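Dihydrolipoyl dehydrogenase (Elizabethkingia anophelis NUHP1, PDB 6UZI) probably catalyses the NAD(+)-dependent reoxidation of protein-bound dihydrolipoyl groups to lipoyl groups, using one FAD per subunit and a redox-active disulfide. Local coordinates at residues I17-G22 with S44-T49; T152-S157 with V279-Y284. One frame throughout, in Å; residues are numbered along the deposited sequence.

Contact 1 (I17-G22 with S44-T49). With FAD (flavin-adenine dinucleotide), chain E.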
ATOM      1  N   ILE A  17      11.440 -31.978   1.567  1.00 36.00           N
ATOM      2  CA  ILE A  17      12.801 -31.775   1.091  1.00 38.29           C
ATOM      3  C   ILE A  17      12.867 -30.376   0.501  1.00 34.77           C
ATOM      4  O   ILE A  17      12.251 -30.099  -0.531  1.00 32.85           O
ATOM      5  CB  ILE A  17      13.221 -32.844   0.074  1.00 35.55           C
ATOM      6  CG1 ILE A  17      13.018 -34.244   0.661  1.00 32.44           C
ATOM      7  CG2 ILE A  17      14.673 -32.649  -0.321  1.00 42.46           C
ATOM      8  CD1 ILE A  17      13.341 -35.348  -0.294  1.00 34.68           C
ATOM      9  N   GLY A  18      13.593 -29.487   1.175  1.00 41.37           N
ATOM     10  CA  GLY A  18      13.684 -28.097   0.776  1.00 40.04           C
ATOM     11  C   GLY A  18      13.043 -27.196   1.808  1.00 46.45           C
ATOM     12  O   GLY A  18      11.922 -27.467   2.244  1.00 52.44           O
ATOM     13  N   SER A  19      13.730 -26.133   2.224  1.00 49.89           N
ATOM     14  CA  SER A  19      13.219 -25.255   3.271  1.00 55.36           C
ATOM     15  C   SER A  19      12.908 -23.853   2.752  1.00 53.97           C
ATOM     16  O   SER A  19      12.946 -22.880   3.512  1.00 54.64           O
ATOM     17  CB  SER A  19      14.203 -25.196   4.438  1.00 71.91           C
ATOM     18  OG  SER A  19      15.356 -24.445   4.106  1.00 84.72           O
ATOM     19  N   GLY A  20      12.572 -23.737   1.464  1.00 44.52           N
ATOM     20  CA  GLY A  20      12.128 -22.484   0.927  1.00 48.19           C
ATOM     21  C   GLY A  20      10.726 -22.154   1.402  1.00 50.28           C
ATOM     22  O   GLY A  20      10.123 -22.898   2.189  1.00 55.66           O
ATOM     23  N   PRO A  21      10.187 -21.028   0.925  1.00 44.13           N
ATOM     24  CA  PRO A  21       8.837 -20.625   1.356  1.00 34.50           C
ATOM     25  C   PRO A  21       7.791 -21.704   1.140  1.00 35.00           C
ATOM     26  O   PRO A  21       6.937 -21.913   2.008  1.00 32.94           O
ATOM     27  CB  PRO A  21       8.563 -19.381   0.505  1.00 35.29           C
ATOM     28  CG  PRO A  21       9.902 -18.855   0.188  1.00 40.36           C
ATOM     29  CD  PRO A  21      10.773 -20.061  -0.009  1.00 39.28           C
ATOM     30  N   GLY A  22       7.850 -22.419   0.015  1.00 37.13           N
ATOM     31  CA  GLY A  22       6.942 -23.537  -0.173  1.00 28.46           C
ATOM     32  C   GLY A  22       7.181 -24.634   0.845  1.00 36.24           C
ATOM     33  O   GLY A  22       6.245 -25.113   1.489  1.00 26.54           O
ATOM     34  N   SER A  44      23.098 -24.109   5.320  1.00 77.36           N
ATOM     35  CA  SER A  44      23.401 -23.947   6.737  1.00 83.10           C
ATOM     36  C   SER A  44      22.197 -23.411   7.498  1.00 81.29           C
ATOM     37  O   SER A  44      22.032 -23.699   8.689  1.00 83.97           O
ATOM     38  CB  SER A  44      24.605 -23.025   6.921  1.00 89.85           C
ATOM     39  OG  SER A  44      24.322 -21.726   6.431  1.00 95.72           O
ATOM     40  N   THR A  45      21.356 -22.620   6.837  1.00 73.53           N
ATOM     41  CA  THR A  45      20.179 -22.050   7.467  1.00 61.93           C
ATOM     42  C   THR A  45      18.935 -22.361   6.641  1.00 57.29           C
ATOM     43  O   THR A  45      19.010 -22.717   5.463  1.00 53.42           O
ATOM     44  CB  THR A  45      20.329 -20.535   7.635  1.00 54.49           C
ATOM     45  OG1 THR A  45      20.502 -19.932   6.351  1.00 50.55           O
ATOM     46  CG2 THR A  45      21.539 -20.215   8.500  1.00 53.45           C
ATOM     47  N   LEU A  46      17.779 -22.201   7.276  1.00 61.55           N
ATOM     48  CA  LEU A  46      16.497 -22.451   6.639  1.00 56.11           C
ATOM     49  C   LEU A  46      16.023 -21.180   5.939  1.00 53.61           C
ATOM     50  O   LEU A  46      16.472 -20.075   6.249  1.00 57.53           O
ATOM     51  CB  LEU A  46      15.474 -22.907   7.680  1.00 54.32           C
ATOM     52  CG  LEU A  46      15.886 -24.109   8.537  1.00 59.31           C
ATOM     53  CD1 LEU A  46      14.768 -24.513   9.501  1.00 58.47           C
ATOM     54  CD2 LEU A  46      16.334 -25.283   7.672  1.00 58.09           C
ATOM     55  N   GLY A  47      15.103 -21.341   4.986  1.00 53.69           N
ATOM     56  CA  GLY A  47      14.547 -20.174   4.321  1.00 59.21           C
ATOM     57  C   GLY A  47      14.582 -20.222   2.806  1.00 59.62           C
ATOM     58  O   GLY A  47      13.857 -19.477   2.134  1.00 47.97           O
ATOM     59  N   GLY A  48      15.470 -21.047   2.257  1.00 60.21           N
ATOM     60  CA  GLY A  48      15.514 -21.228   0.823  1.00 55.02           C
ATOM     61  C   GLY A  48      16.106 -20.052   0.065  1.00 55.23           C
ATOM     62  O   GLY A  48      16.843 -19.218   0.601  1.00 57.75           O
ATOM     63  N   THR A  49      15.770 -20.013  -1.227  1.00 59.64           N
ATOM     64  CA  THR A  49      16.258 -18.953  -2.103  1.00 58.52           C
ATOM     65  C   THR A  49      15.726 -17.596  -1.673  1.00 65.23           C
ATOM     66  O   THR A  49      16.477 -16.616  -1.602  1.00 62.13           O
ATOM     67  CB  THR A  49      15.844 -19.234  -3.548  1.00 51.08           C
ATOM     68  OG1 THR A  49      16.421 -20.469  -3.984  1.00 52.81           O
ATOM     69  CG2 THR A  49      16.298 -18.106  -4.452  1.00 49.41           C
TER
HETATM   70  PA  FAD E 501      13.535 -22.467  -2.904  1.00 54.40           P
HETATM   71  O1A FAD E 501      13.287 -21.183  -2.205  1.00 71.54           O
HETATM   72  O2A FAD E 501      14.185 -22.171  -4.260  1.00 51.20           O
HETATM   73  O5B FAD E 501      14.606 -23.304  -2.067  1.00 55.21           O
HETATM   74  C5B FAD E 501      14.372 -24.713  -1.909  1.00 53.36           C
HETATM   75  C4B FAD E 501      15.391 -25.245  -0.935  1.00 60.94           C
HETATM   76  O4B FAD E 501      15.621 -26.642  -1.186  1.00 65.88           O
HETATM   77  C3B FAD E 501      16.770 -24.568  -0.958  1.00 52.81           C
HETATM   78  O3B FAD E 501      16.993 -23.935   0.295  1.00 55.55           O
HETATM   79  C2B FAD E 501      17.758 -25.733  -1.152  1.00 50.78           C
HETATM   80  O2B FAD E 501      18.931 -25.591  -0.357  1.00 48.99           O
HETATM   81  C1B FAD E 501      16.921 -26.939  -0.734  1.00 61.42           C
HETATM   82  N9A FAD E 501      17.312 -28.202  -1.340  1.00 59.14           N
HETATM   83  C8A FAD E 501      17.411 -28.481  -2.680  1.00 62.65           C
HETATM   84  N7A FAD E 501      17.726 -29.724  -2.946  1.00 67.84           N
HETATM   85  C5A FAD E 501      17.849 -30.310  -1.691  1.00 65.47           C
HETATM   86  C6A FAD E 501      18.163 -31.616  -1.282  1.00 57.58           C
HETATM   87  N6A FAD E 501      18.378 -32.630  -2.126  1.00 52.51           N
HETATM   88  N1A FAD E 501      18.218 -31.862   0.046  1.00 52.63           N
HETATM   89  C2A FAD E 501      17.968 -30.860   0.896  1.00 53.57           C
HETATM   90  N3A FAD E 501      17.654 -29.589   0.627  1.00 52.92           N
HETATM   91  C4A FAD E 501      17.607 -29.375  -0.696  1.00 58.18           C
HETATM   92  N1  FAD E 501       9.803 -14.397  -5.639  1.00 80.53           N
HETATM   93  C2  FAD E 501       8.768 -13.620  -5.237  1.00 66.16           C
HETATM   94  O2  FAD E 501       7.637 -14.083  -5.097  1.00 60.92           O
HETATM   95  N3  FAD E 501       8.980 -12.280  -4.961  1.00 73.63           N
HETATM   96  C4  FAD E 501      10.189 -11.614  -5.051  1.00 81.12           C
HETATM   97  O4  FAD E 501      10.266 -10.420  -4.769  1.00 81.07           O
HETATM   98  C4X FAD E 501      11.282 -12.447  -5.472  1.00 85.24           C
HETATM   99  N5  FAD E 501      12.467 -11.914  -5.553  1.00 81.66           N
HETATM  100  C5X FAD E 501      13.524 -12.742  -5.904  1.00 83.61           C
HETATM  101  C6  FAD E 501      14.808 -12.204  -5.938  1.00 83.17           C
HETATM  102  C7  FAD E 501      15.912 -13.001  -6.217  1.00 79.32           C
HETATM  103  C7M FAD E 501      17.287 -12.385  -6.225  1.00 75.81           C
HETATM  104  C8  FAD E 501      15.730 -14.372  -6.475  1.00 81.43           C
HETATM  105  C8M FAD E 501      16.909 -15.279  -6.718  1.00 80.88           C
HETATM  106  C9  FAD E 501      14.446 -14.908  -6.464  1.00 82.78           C
HETATM  107  C9A FAD E 501      13.345 -14.109  -6.176  1.00 83.37           C
HETATM  108  N10 FAD E 501      12.043 -14.638  -6.098  1.00 76.95           N
HETATM  109  C10 FAD E 501      10.993 -13.834  -5.744  1.00 84.98           C
HETATM  110  C1' FAD E 501      11.795 -16.060  -6.357  1.00 64.81           C
HETATM  111  C2' FAD E 501      11.688 -16.872  -5.073  1.00 60.65           C
HETATM  112  O2' FAD E 501      12.959 -16.979  -4.430  1.00 65.07           O
HETATM  113  C3' FAD E 501      11.107 -18.261  -5.338  1.00 49.21           C
HETATM  114  O3' FAD E 501       9.994 -18.158  -6.215  1.00 39.65           O
HETATM  115  C4' FAD E 501      10.674 -18.974  -4.057  1.00 58.92           C
HETATM  116  O4' FAD E 501      11.776 -18.963  -3.148  1.00 62.26           O
HETATM  117  C5' FAD E 501      10.174 -20.383  -4.297  1.00 59.91           C
HETATM  118  O5' FAD E 501      10.876 -21.202  -3.344  1.00 57.27           O
HETATM  119  P   FAD E 501      10.624 -22.794  -3.115  1.00 52.58           P
HETATM  120  O1P FAD E 501      10.048 -23.162  -1.797  1.00 55.99           O
HETATM  121  O2P FAD E 501       9.894 -23.470  -4.256  1.00 26.83           O
HETATM  122  O3P FAD E 501      12.161 -23.229  -3.201  1.00 61.30           O
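Leu46 meets Ser19 at the outer end of this contact. Its CD2 branch packs against the serine side chain, with Leu46 CD2 3.8 Å from Ser19 OG. Leu46 CA lies 3.4 Å from the same Ser19 OG. Gly47 follows and makes the polar link. Its amide reaches the Ser19 hydroxyl, with Gly47 N 3.2 Å from Ser19 OG. A second, weak bond runs from Gly47 N to Ser19 O, at 3.0 Å and a bent 129°. The same amide thus touches both oxygens of one serine. With chi1 at 73°, Ser19 OG sits between its backbone N and carbonyl carbon, which brings the hydroxyl round to the N-H that also meets the carbonyl. The hydroxyl has a further partner in Glu41, an FAD ligand.

Gly48 lies against Gly20, with their CA atoms 3.6 Å apart. Neither residue has a side chain, so the two backbones touch directly. A CB on Gly48 would run into Gly20 CA, and one on Gly20 into FAD O1A. Gly48 CA also approaches the ribose oxygen O3B of FAD.

Thr49 turns to the diphosphate. Thr49 N donates to FAD O1A at 2.9 Å, and Thr49 OG1 donates to FAD O2A at 2.8 Å. Two oxygens of one phosphate are therefore gripped by one residue. The other phosphate is held from the first segment, where Gly22 N lies 2.9 Å from FAD O1P. Gly20 is the N-cap of helix 21-32, so the start of that helix faces the diphosphate. This fits the dinucleotide-binding turn of a Rossmann-type domain; Gly18, Gly20 and Gly23 match its GxGxxG pattern.

Strand 14-17 leads into this turn and helix 21-32 leaves it. Thr49 belongs to helix 48-52, which carries Cys50 of the redox disulfide. Helix 89-113 covers Leu46, and strand 37-41 flanks Ser19.

Contact 2 (T152-S157 with V279-Y284). With FAD (flavin-adenine dinucleotide), chain E.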
ATOM      1  N   THR A 152      12.418 -28.546  -3.609  1.00 40.08           N
ATOM      2  CA  THR A 152      13.834 -28.249  -3.791  1.00 36.62           C
ATOM      3  C   THR A 152      14.074 -26.955  -4.562  1.00 38.45           C
ATOM      4  O   THR A 152      15.222 -26.506  -4.654  1.00 32.72           O
ATOM      5  CB  THR A 152      14.524 -29.423  -4.498  1.00 35.52           C
ATOM      6  OG1 THR A 152      13.818 -29.750  -5.704  1.00 39.31           O
ATOM      7  CG2 THR A 152      14.541 -30.644  -3.590  1.00 32.77           C
ATOM      8  N   GLY A 153      13.029 -26.351  -5.119  1.00 38.91           N
ATOM      9  CA  GLY A 153      13.166 -25.005  -5.637  1.00 37.04           C
ATOM     10  C   GLY A 153      13.916 -24.924  -6.957  1.00 35.62           C
ATOM     11  O   GLY A 153      13.849 -25.811  -7.810  1.00 32.41           O
ATOM     12  N   SER A 154      14.640 -23.821  -7.116  1.00 38.78           N
ATOM     13  CA  SER A 154      15.257 -23.481  -8.381  1.00 39.39           C
ATOM     14  C   SER A 154      16.674 -22.987  -8.147  1.00 35.06           C
ATOM     15  O   SER A 154      17.061 -22.628  -7.034  1.00 40.64           O
ATOM     16  CB  SER A 154      14.445 -22.418  -9.131  1.00 50.16           C
ATOM     17  OG  SER A 154      14.282 -21.235  -8.361  1.00 50.67           O
ATOM     18  N   LYS A 155      17.432 -22.934  -9.226  1.00 43.45           N
ATOM     19  CA  LYS A 155      18.767 -22.364  -9.240  1.00 50.66           C
ATOM     20  C   LYS A 155      18.823 -21.341 -10.363  1.00 43.78           C
ATOM     21  O   LYS A 155      17.959 -21.336 -11.246  1.00 35.43           O
ATOM     22  CB  LYS A 155      19.834 -23.452  -9.435  1.00 53.93           C
ATOM     23  CG  LYS A 155      20.854 -23.564  -8.287  1.00 65.43           C
ATOM     24  CD  LYS A 155      20.247 -24.061  -6.969  1.00 66.19           C
ATOM     25  CE  LYS A 155      21.324 -24.340  -5.915  1.00 68.89           C
ATOM     26  NZ  LYS A 155      20.739 -24.859  -4.644  1.00 77.06           N
ATOM     27  N   PRO A 156      19.790 -20.426 -10.332  1.00 44.93           N
ATOM     28  CA  PRO A 156      19.906 -19.462 -11.433  1.00 36.00           C
ATOM     29  C   PRO A 156      20.183 -20.158 -12.760  1.00 40.10           C
ATOM     30  O   PRO A 156      20.991 -21.087 -12.837  1.00 45.49           O
ATOM     31  CB  PRO A 156      21.079 -18.577 -10.997  1.00 39.00           C
ATOM     32  CG  PRO A 156      21.068 -18.683  -9.481  1.00 53.20           C
ATOM     33  CD  PRO A 156      20.745 -20.128  -9.247  1.00 52.90           C
ATOM     34  N   SER A 157      19.472 -19.728 -13.803  1.00 39.58           N
ATOM     35  CA  SER A 157      19.874 -20.116 -15.149  1.00 35.71           C
ATOM     36  C   SER A 157      21.081 -19.296 -15.570  1.00 41.07           C
ATOM     37  O   SER A 157      21.443 -18.287 -14.953  1.00 44.56           O
ATOM     38  CB  SER A 157      18.774 -19.897 -16.200  1.00 39.74           C
ATOM     39  OG  SER A 157      17.784 -20.912 -16.179  1.00 50.29           O
ATOM     40  N   VAL A 279      19.042 -14.350 -16.642  1.00 25.67           N
ATOM     41  CA  VAL A 279      18.363 -14.956 -17.778  1.00 31.39           C
ATOM     42  C   VAL A 279      17.283 -15.931 -17.345  1.00 33.55           C
ATOM     43  O   VAL A 279      16.864 -16.772 -18.144  1.00 34.47           O
ATOM     44  CB  VAL A 279      19.354 -15.634 -18.738  1.00 34.10           C
ATOM     45  CG1 VAL A 279      20.204 -14.590 -19.438  1.00 26.52           C
ATOM     46  CG2 VAL A 279      20.224 -16.635 -17.985  1.00 33.03           C
ATOM     47  N   GLY A 280      16.881 -15.908 -16.084  1.00 30.78           N
ATOM     48  CA  GLY A 280      15.787 -16.733 -15.625  1.00 26.79           C
ATOM     49  C   GLY A 280      16.209 -17.663 -14.508  1.00 35.57           C
ATOM     50  O   GLY A 280      17.340 -17.636 -14.027  1.00 40.00           O
ATOM     51  N   ARG A 281      15.254 -18.497 -14.097  1.00 34.96           N
ATOM     52  CA  ARG A 281      15.463 -19.481 -13.049  1.00 29.13           C
ATOM     53  C   ARG A 281      15.118 -20.870 -13.565  1.00 30.35           C
ATOM     54  O   ARG A 281      14.226 -21.043 -14.400  1.00 32.79           O
ATOM     55  CB  ARG A 281      14.643 -19.146 -11.812  1.00 31.84           C
ATOM     56  CG  ARG A 281      14.777 -17.692 -11.384  1.00 35.33           C
ATOM     57  CD  ARG A 281      15.884 -17.527 -10.382  1.00 36.11           C
ATOM     58  NE  ARG A 281      15.717 -18.439  -9.257  1.00 40.58           N
ATOM     59  CZ  ARG A 281      16.654 -18.661  -8.344  1.00 51.34           C
ATOM     60  NH1 ARG A 281      16.431 -19.520  -7.362  1.00 59.11           N
ATOM     61  NH2 ARG A 281      17.817 -18.029  -8.420  1.00 61.00           N
ATOM     62  N   ARG A 282      15.837 -21.860 -13.058  1.00 38.17           N
ATOM     63  CA  ARG A 282      15.757 -23.224 -13.527  1.00 44.71           C
ATOM     64  C   ARG A 282      15.388 -24.146 -12.369  1.00 44.59           C
ATOM     65  O   ARG A 282      15.981 -24.026 -11.287  1.00 42.25           O
ATOM     66  CB  ARG A 282      17.151 -23.572 -14.108  1.00 49.42           C
ATOM     67  CG  ARG A 282      17.379 -24.907 -14.752  1.00 77.26           C
ATOM     68  CD  ARG A 282      18.893 -25.170 -14.751  1.00 94.98           C
ATOM     69  NE  ARG A 282      19.426 -25.133 -13.385  1.00103.89           N
ATOM     70  CZ  ARG A 282      19.868 -26.194 -12.708  1.00 95.62           C
ATOM     71  NH1 ARG A 282      20.317 -26.053 -11.467  1.00 87.47           N
ATOM     72  NH2 ARG A 282      19.878 -27.397 -13.271  1.00 89.95           N
ATOM     73  N   PRO A 283      14.460 -25.093 -12.549  1.00 40.14           N
ATOM     74  CA  PRO A 283      14.108 -25.994 -11.440  1.00 40.74           C
ATOM     75  C   PRO A 283      15.309 -26.825 -11.020  1.00 45.00           C
ATOM     76  O   PRO A 283      16.120 -27.237 -11.850  1.00 43.39           O
ATOM     77  CB  PRO A 283      12.982 -26.858 -12.019  1.00 38.01           C
ATOM     78  CG  PRO A 283      13.185 -26.801 -13.489  1.00 37.50           C
ATOM     79  CD  PRO A 283      13.697 -25.411 -13.767  1.00 37.53           C
ATOM     80  N   TYR A 284      15.425 -27.060  -9.716  1.00 42.46           N
ATOM     81  CA  TYR A 284      16.594 -27.710  -9.141  1.00 39.17           C
ATOM     82  C   TYR A 284      16.212 -29.088  -8.621  1.00 37.18           C
ATOM     83  O   TYR A 284      15.322 -29.209  -7.772  1.00 44.10           O
ATOM     84  CB  TYR A 284      17.191 -26.856  -8.022  1.00 40.04           C
ATOM     85  CG  TYR A 284      18.446 -27.451  -7.419  1.00 53.29           C
ATOM     86  CD1 TYR A 284      18.413 -28.109  -6.199  1.00 55.74           C
ATOM     87  CD2 TYR A 284      19.665 -27.370  -8.084  1.00 55.45           C
ATOM     88  CE1 TYR A 284      19.556 -28.658  -5.657  1.00 58.94           C
ATOM     89  CE2 TYR A 284      20.809 -27.915  -7.547  1.00 56.10           C
ATOM     90  CZ  TYR A 284      20.750 -28.558  -6.333  1.00 60.39           C
ATOM     91  OH  TYR A 284      21.887 -29.111  -5.788  1.00 68.49           O
TER
HETATM   92  PA  FAD E 501      13.535 -22.467  -2.904  1.00 54.40           P
HETATM   93  O1A FAD E 501      13.287 -21.183  -2.205  1.00 71.54           O
HETATM   94  O2A FAD E 501      14.185 -22.171  -4.260  1.00 51.20           O
HETATM   95  O5B FAD E 501      14.606 -23.304  -2.067  1.00 55.21           O
HETATM   96  C5B FAD E 501      14.372 -24.713  -1.909  1.00 53.36           C
HETATM   97  C4B FAD E 501      15.391 -25.245  -0.935  1.00 60.94           C
HETATM   98  O4B FAD E 501      15.621 -26.642  -1.186  1.00 65.88           O
HETATM   99  C3B FAD E 501      16.770 -24.568  -0.958  1.00 52.81           C
HETATM  100  O3B FAD E 501      16.993 -23.935   0.295  1.00 55.55           O
HETATM  101  C2B FAD E 501      17.758 -25.733  -1.152  1.00 50.78           C
HETATM  102  O2B FAD E 501      18.931 -25.591  -0.357  1.00 48.99           O
HETATM  103  C1B FAD E 501      16.921 -26.939  -0.734  1.00 61.42           C
HETATM  104  N9A FAD E 501      17.312 -28.202  -1.340  1.00 59.14           N
HETATM  105  C8A FAD E 501      17.411 -28.481  -2.680  1.00 62.65           C
HETATM  106  N7A FAD E 501      17.726 -29.724  -2.946  1.00 67.84           N
HETATM  107  C5A FAD E 501      17.849 -30.310  -1.691  1.00 65.47           C
HETATM  108  C6A FAD E 501      18.163 -31.616  -1.282  1.00 57.58           C
HETATM  109  N6A FAD E 501      18.378 -32.630  -2.126  1.00 52.51           N
HETATM  110  N1A FAD E 501      18.218 -31.862   0.046  1.00 52.63           N
HETATM  111  C2A FAD E 501      17.968 -30.860   0.896  1.00 53.57           C
HETATM  112  N3A FAD E 501      17.654 -29.589   0.627  1.00 52.92           N
HETATM  113  C4A FAD E 501      17.607 -29.375  -0.696  1.00 58.18           C
HETATM  114  N1  FAD E 501       9.803 -14.397  -5.639  1.00 80.53           N
HETATM  115  C2  FAD E 501       8.768 -13.620  -5.237  1.00 66.16           C
HETATM  116  O2  FAD E 501       7.637 -14.083  -5.097  1.00 60.92           O
HETATM  117  N3  FAD E 501       8.980 -12.280  -4.961  1.00 73.63           N
HETATM  118  C4  FAD E 501      10.189 -11.614  -5.051  1.00 81.12           C
HETATM  119  O4  FAD E 501      10.266 -10.420  -4.769  1.00 81.07           O
HETATM  120  C4X FAD E 501      11.282 -12.447  -5.472  1.00 85.24           C
HETATM  121  N5  FAD E 501      12.467 -11.914  -5.553  1.00 81.66           N
HETATM  122  C5X FAD E 501      13.524 -12.742  -5.904  1.00 83.61           C
HETATM  123  C6  FAD E 501      14.808 -12.204  -5.938  1.00 83.17           C
HETATM  124  C7  FAD E 501      15.912 -13.001  -6.217  1.00 79.32           C
HETATM  125  C7M FAD E 501      17.287 -12.385  -6.225  1.00 75.81           C
HETATM  126  C8  FAD E 501      15.730 -14.372  -6.475  1.00 81.43           C
HETATM  127  C8M FAD E 501      16.909 -15.279  -6.718  1.00 80.88           C
HETATM  128  C9  FAD E 501      14.446 -14.908  -6.464  1.00 82.78           C
HETATM  129  C9A FAD E 501      13.345 -14.109  -6.176  1.00 83.37           C
HETATM  130  N10 FAD E 501      12.043 -14.638  -6.098  1.00 76.95           N
HETATM  131  C10 FAD E 501      10.993 -13.834  -5.744  1.00 84.98           C
HETATM  132  C1' FAD E 501      11.795 -16.060  -6.357  1.00 64.81           C
HETATM  133  C2' FAD E 501      11.688 -16.872  -5.073  1.00 60.65           C
HETATM  134  O2' FAD E 501      12.959 -16.979  -4.430  1.00 65.07           O
HETATM  135  C3' FAD E 501      11.107 -18.261  -5.338  1.00 49.21           C
HETATM  136  O3' FAD E 501       9.994 -18.158  -6.215  1.00 39.65           O
HETATM  137  C4' FAD E 501      10.674 -18.974  -4.057  1.00 58.92           C
HETATM  138  O4' FAD E 501      11.776 -18.963  -3.148  1.00 62.26           O
HETATM  139  C5' FAD E 501      10.174 -20.383  -4.297  1.00 59.91           C
HETATM  140  O5' FAD E 501      10.876 -21.202  -3.344  1.00 57.27           O
HETATM  141  P   FAD E 501      10.624 -22.794  -3.115  1.00 52.58           P
HETATM  142  O1P FAD E 501      10.048 -23.162  -1.797  1.00 55.99           O
HETATM  143  O2P FAD E 501       9.894 -23.470  -4.256  1.00 26.83           O
HETATM  144  O3P FAD E 501      12.161 -23.229  -3.201  1.00 61.30           O
HETATM  145  O   HOH W   1      19.959 -15.841 -14.472  1.00 51.88           O
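Strands 154-156 and 281-283 form a two-stranded antiparallel connection between the FAD domain and the probable NAD domain, as in this family. They follow strands 148-150 and 274-277 of the two parallel sheets. Lys155 and Arg282 form the hydrogen-bonded pair. Lys155 N donates to Arg282 O at 2.7 Å, and Arg282 N donates to Lys155 O at 2.8 Å. Beyond this pair, Tyr284 N reaches Gly153 O at 2.8 Å. Thr152 OG1 donates to Tyr284 O at 2.6 Å, while Thr152 CG2 faces the adenine.

The Lys155 chain lies alongside Tyr284 and over one ring face. Bent at chi2 (67°), it places Lys155 NZ 4.0 Å from the ring centroid of Tyr284, a cation-pi contact. The ring edge meets adenine N7A of FAD.

Arg281 folds back over the strand. Its NH1 bonds Ser154 OG at 2.9 Å, tilted 21° from the guanidinium plane, and Asp321 is a second partner of that hydroxyl. One guanidinium face meets the flavin methyl C8M, the opposite one the Lys155-Pro156 peptide.

Ser154 N makes a weak bond to FAD O2A at 3.3 Å. Asp321 may partly balance cationic Arg281 through the shared Ser154 hydroxyl, and the tyrosine ring probably stabilises the lysine charge.

Overall arrangement
Both contacts lie around FAD, and they meet each other: Thr49 CG2 packs on Arg281 NH1, and Ile17 CG2 on Thr152 CG2. Their centres are about 14 Å apart. Contact 1 is buried and small. It joins the starts of two helices, is built largely of glycine and backbone, and directs amide and hydroxyl donors to the phosphates. Contact 2 is larger and only partly buried. It joins two short strands far apart in sequence, through regular backbone pairing and long charged side chains. The two share no helix or strand. Both reach the same phosphate of the cofactor, contact 2 only weakly.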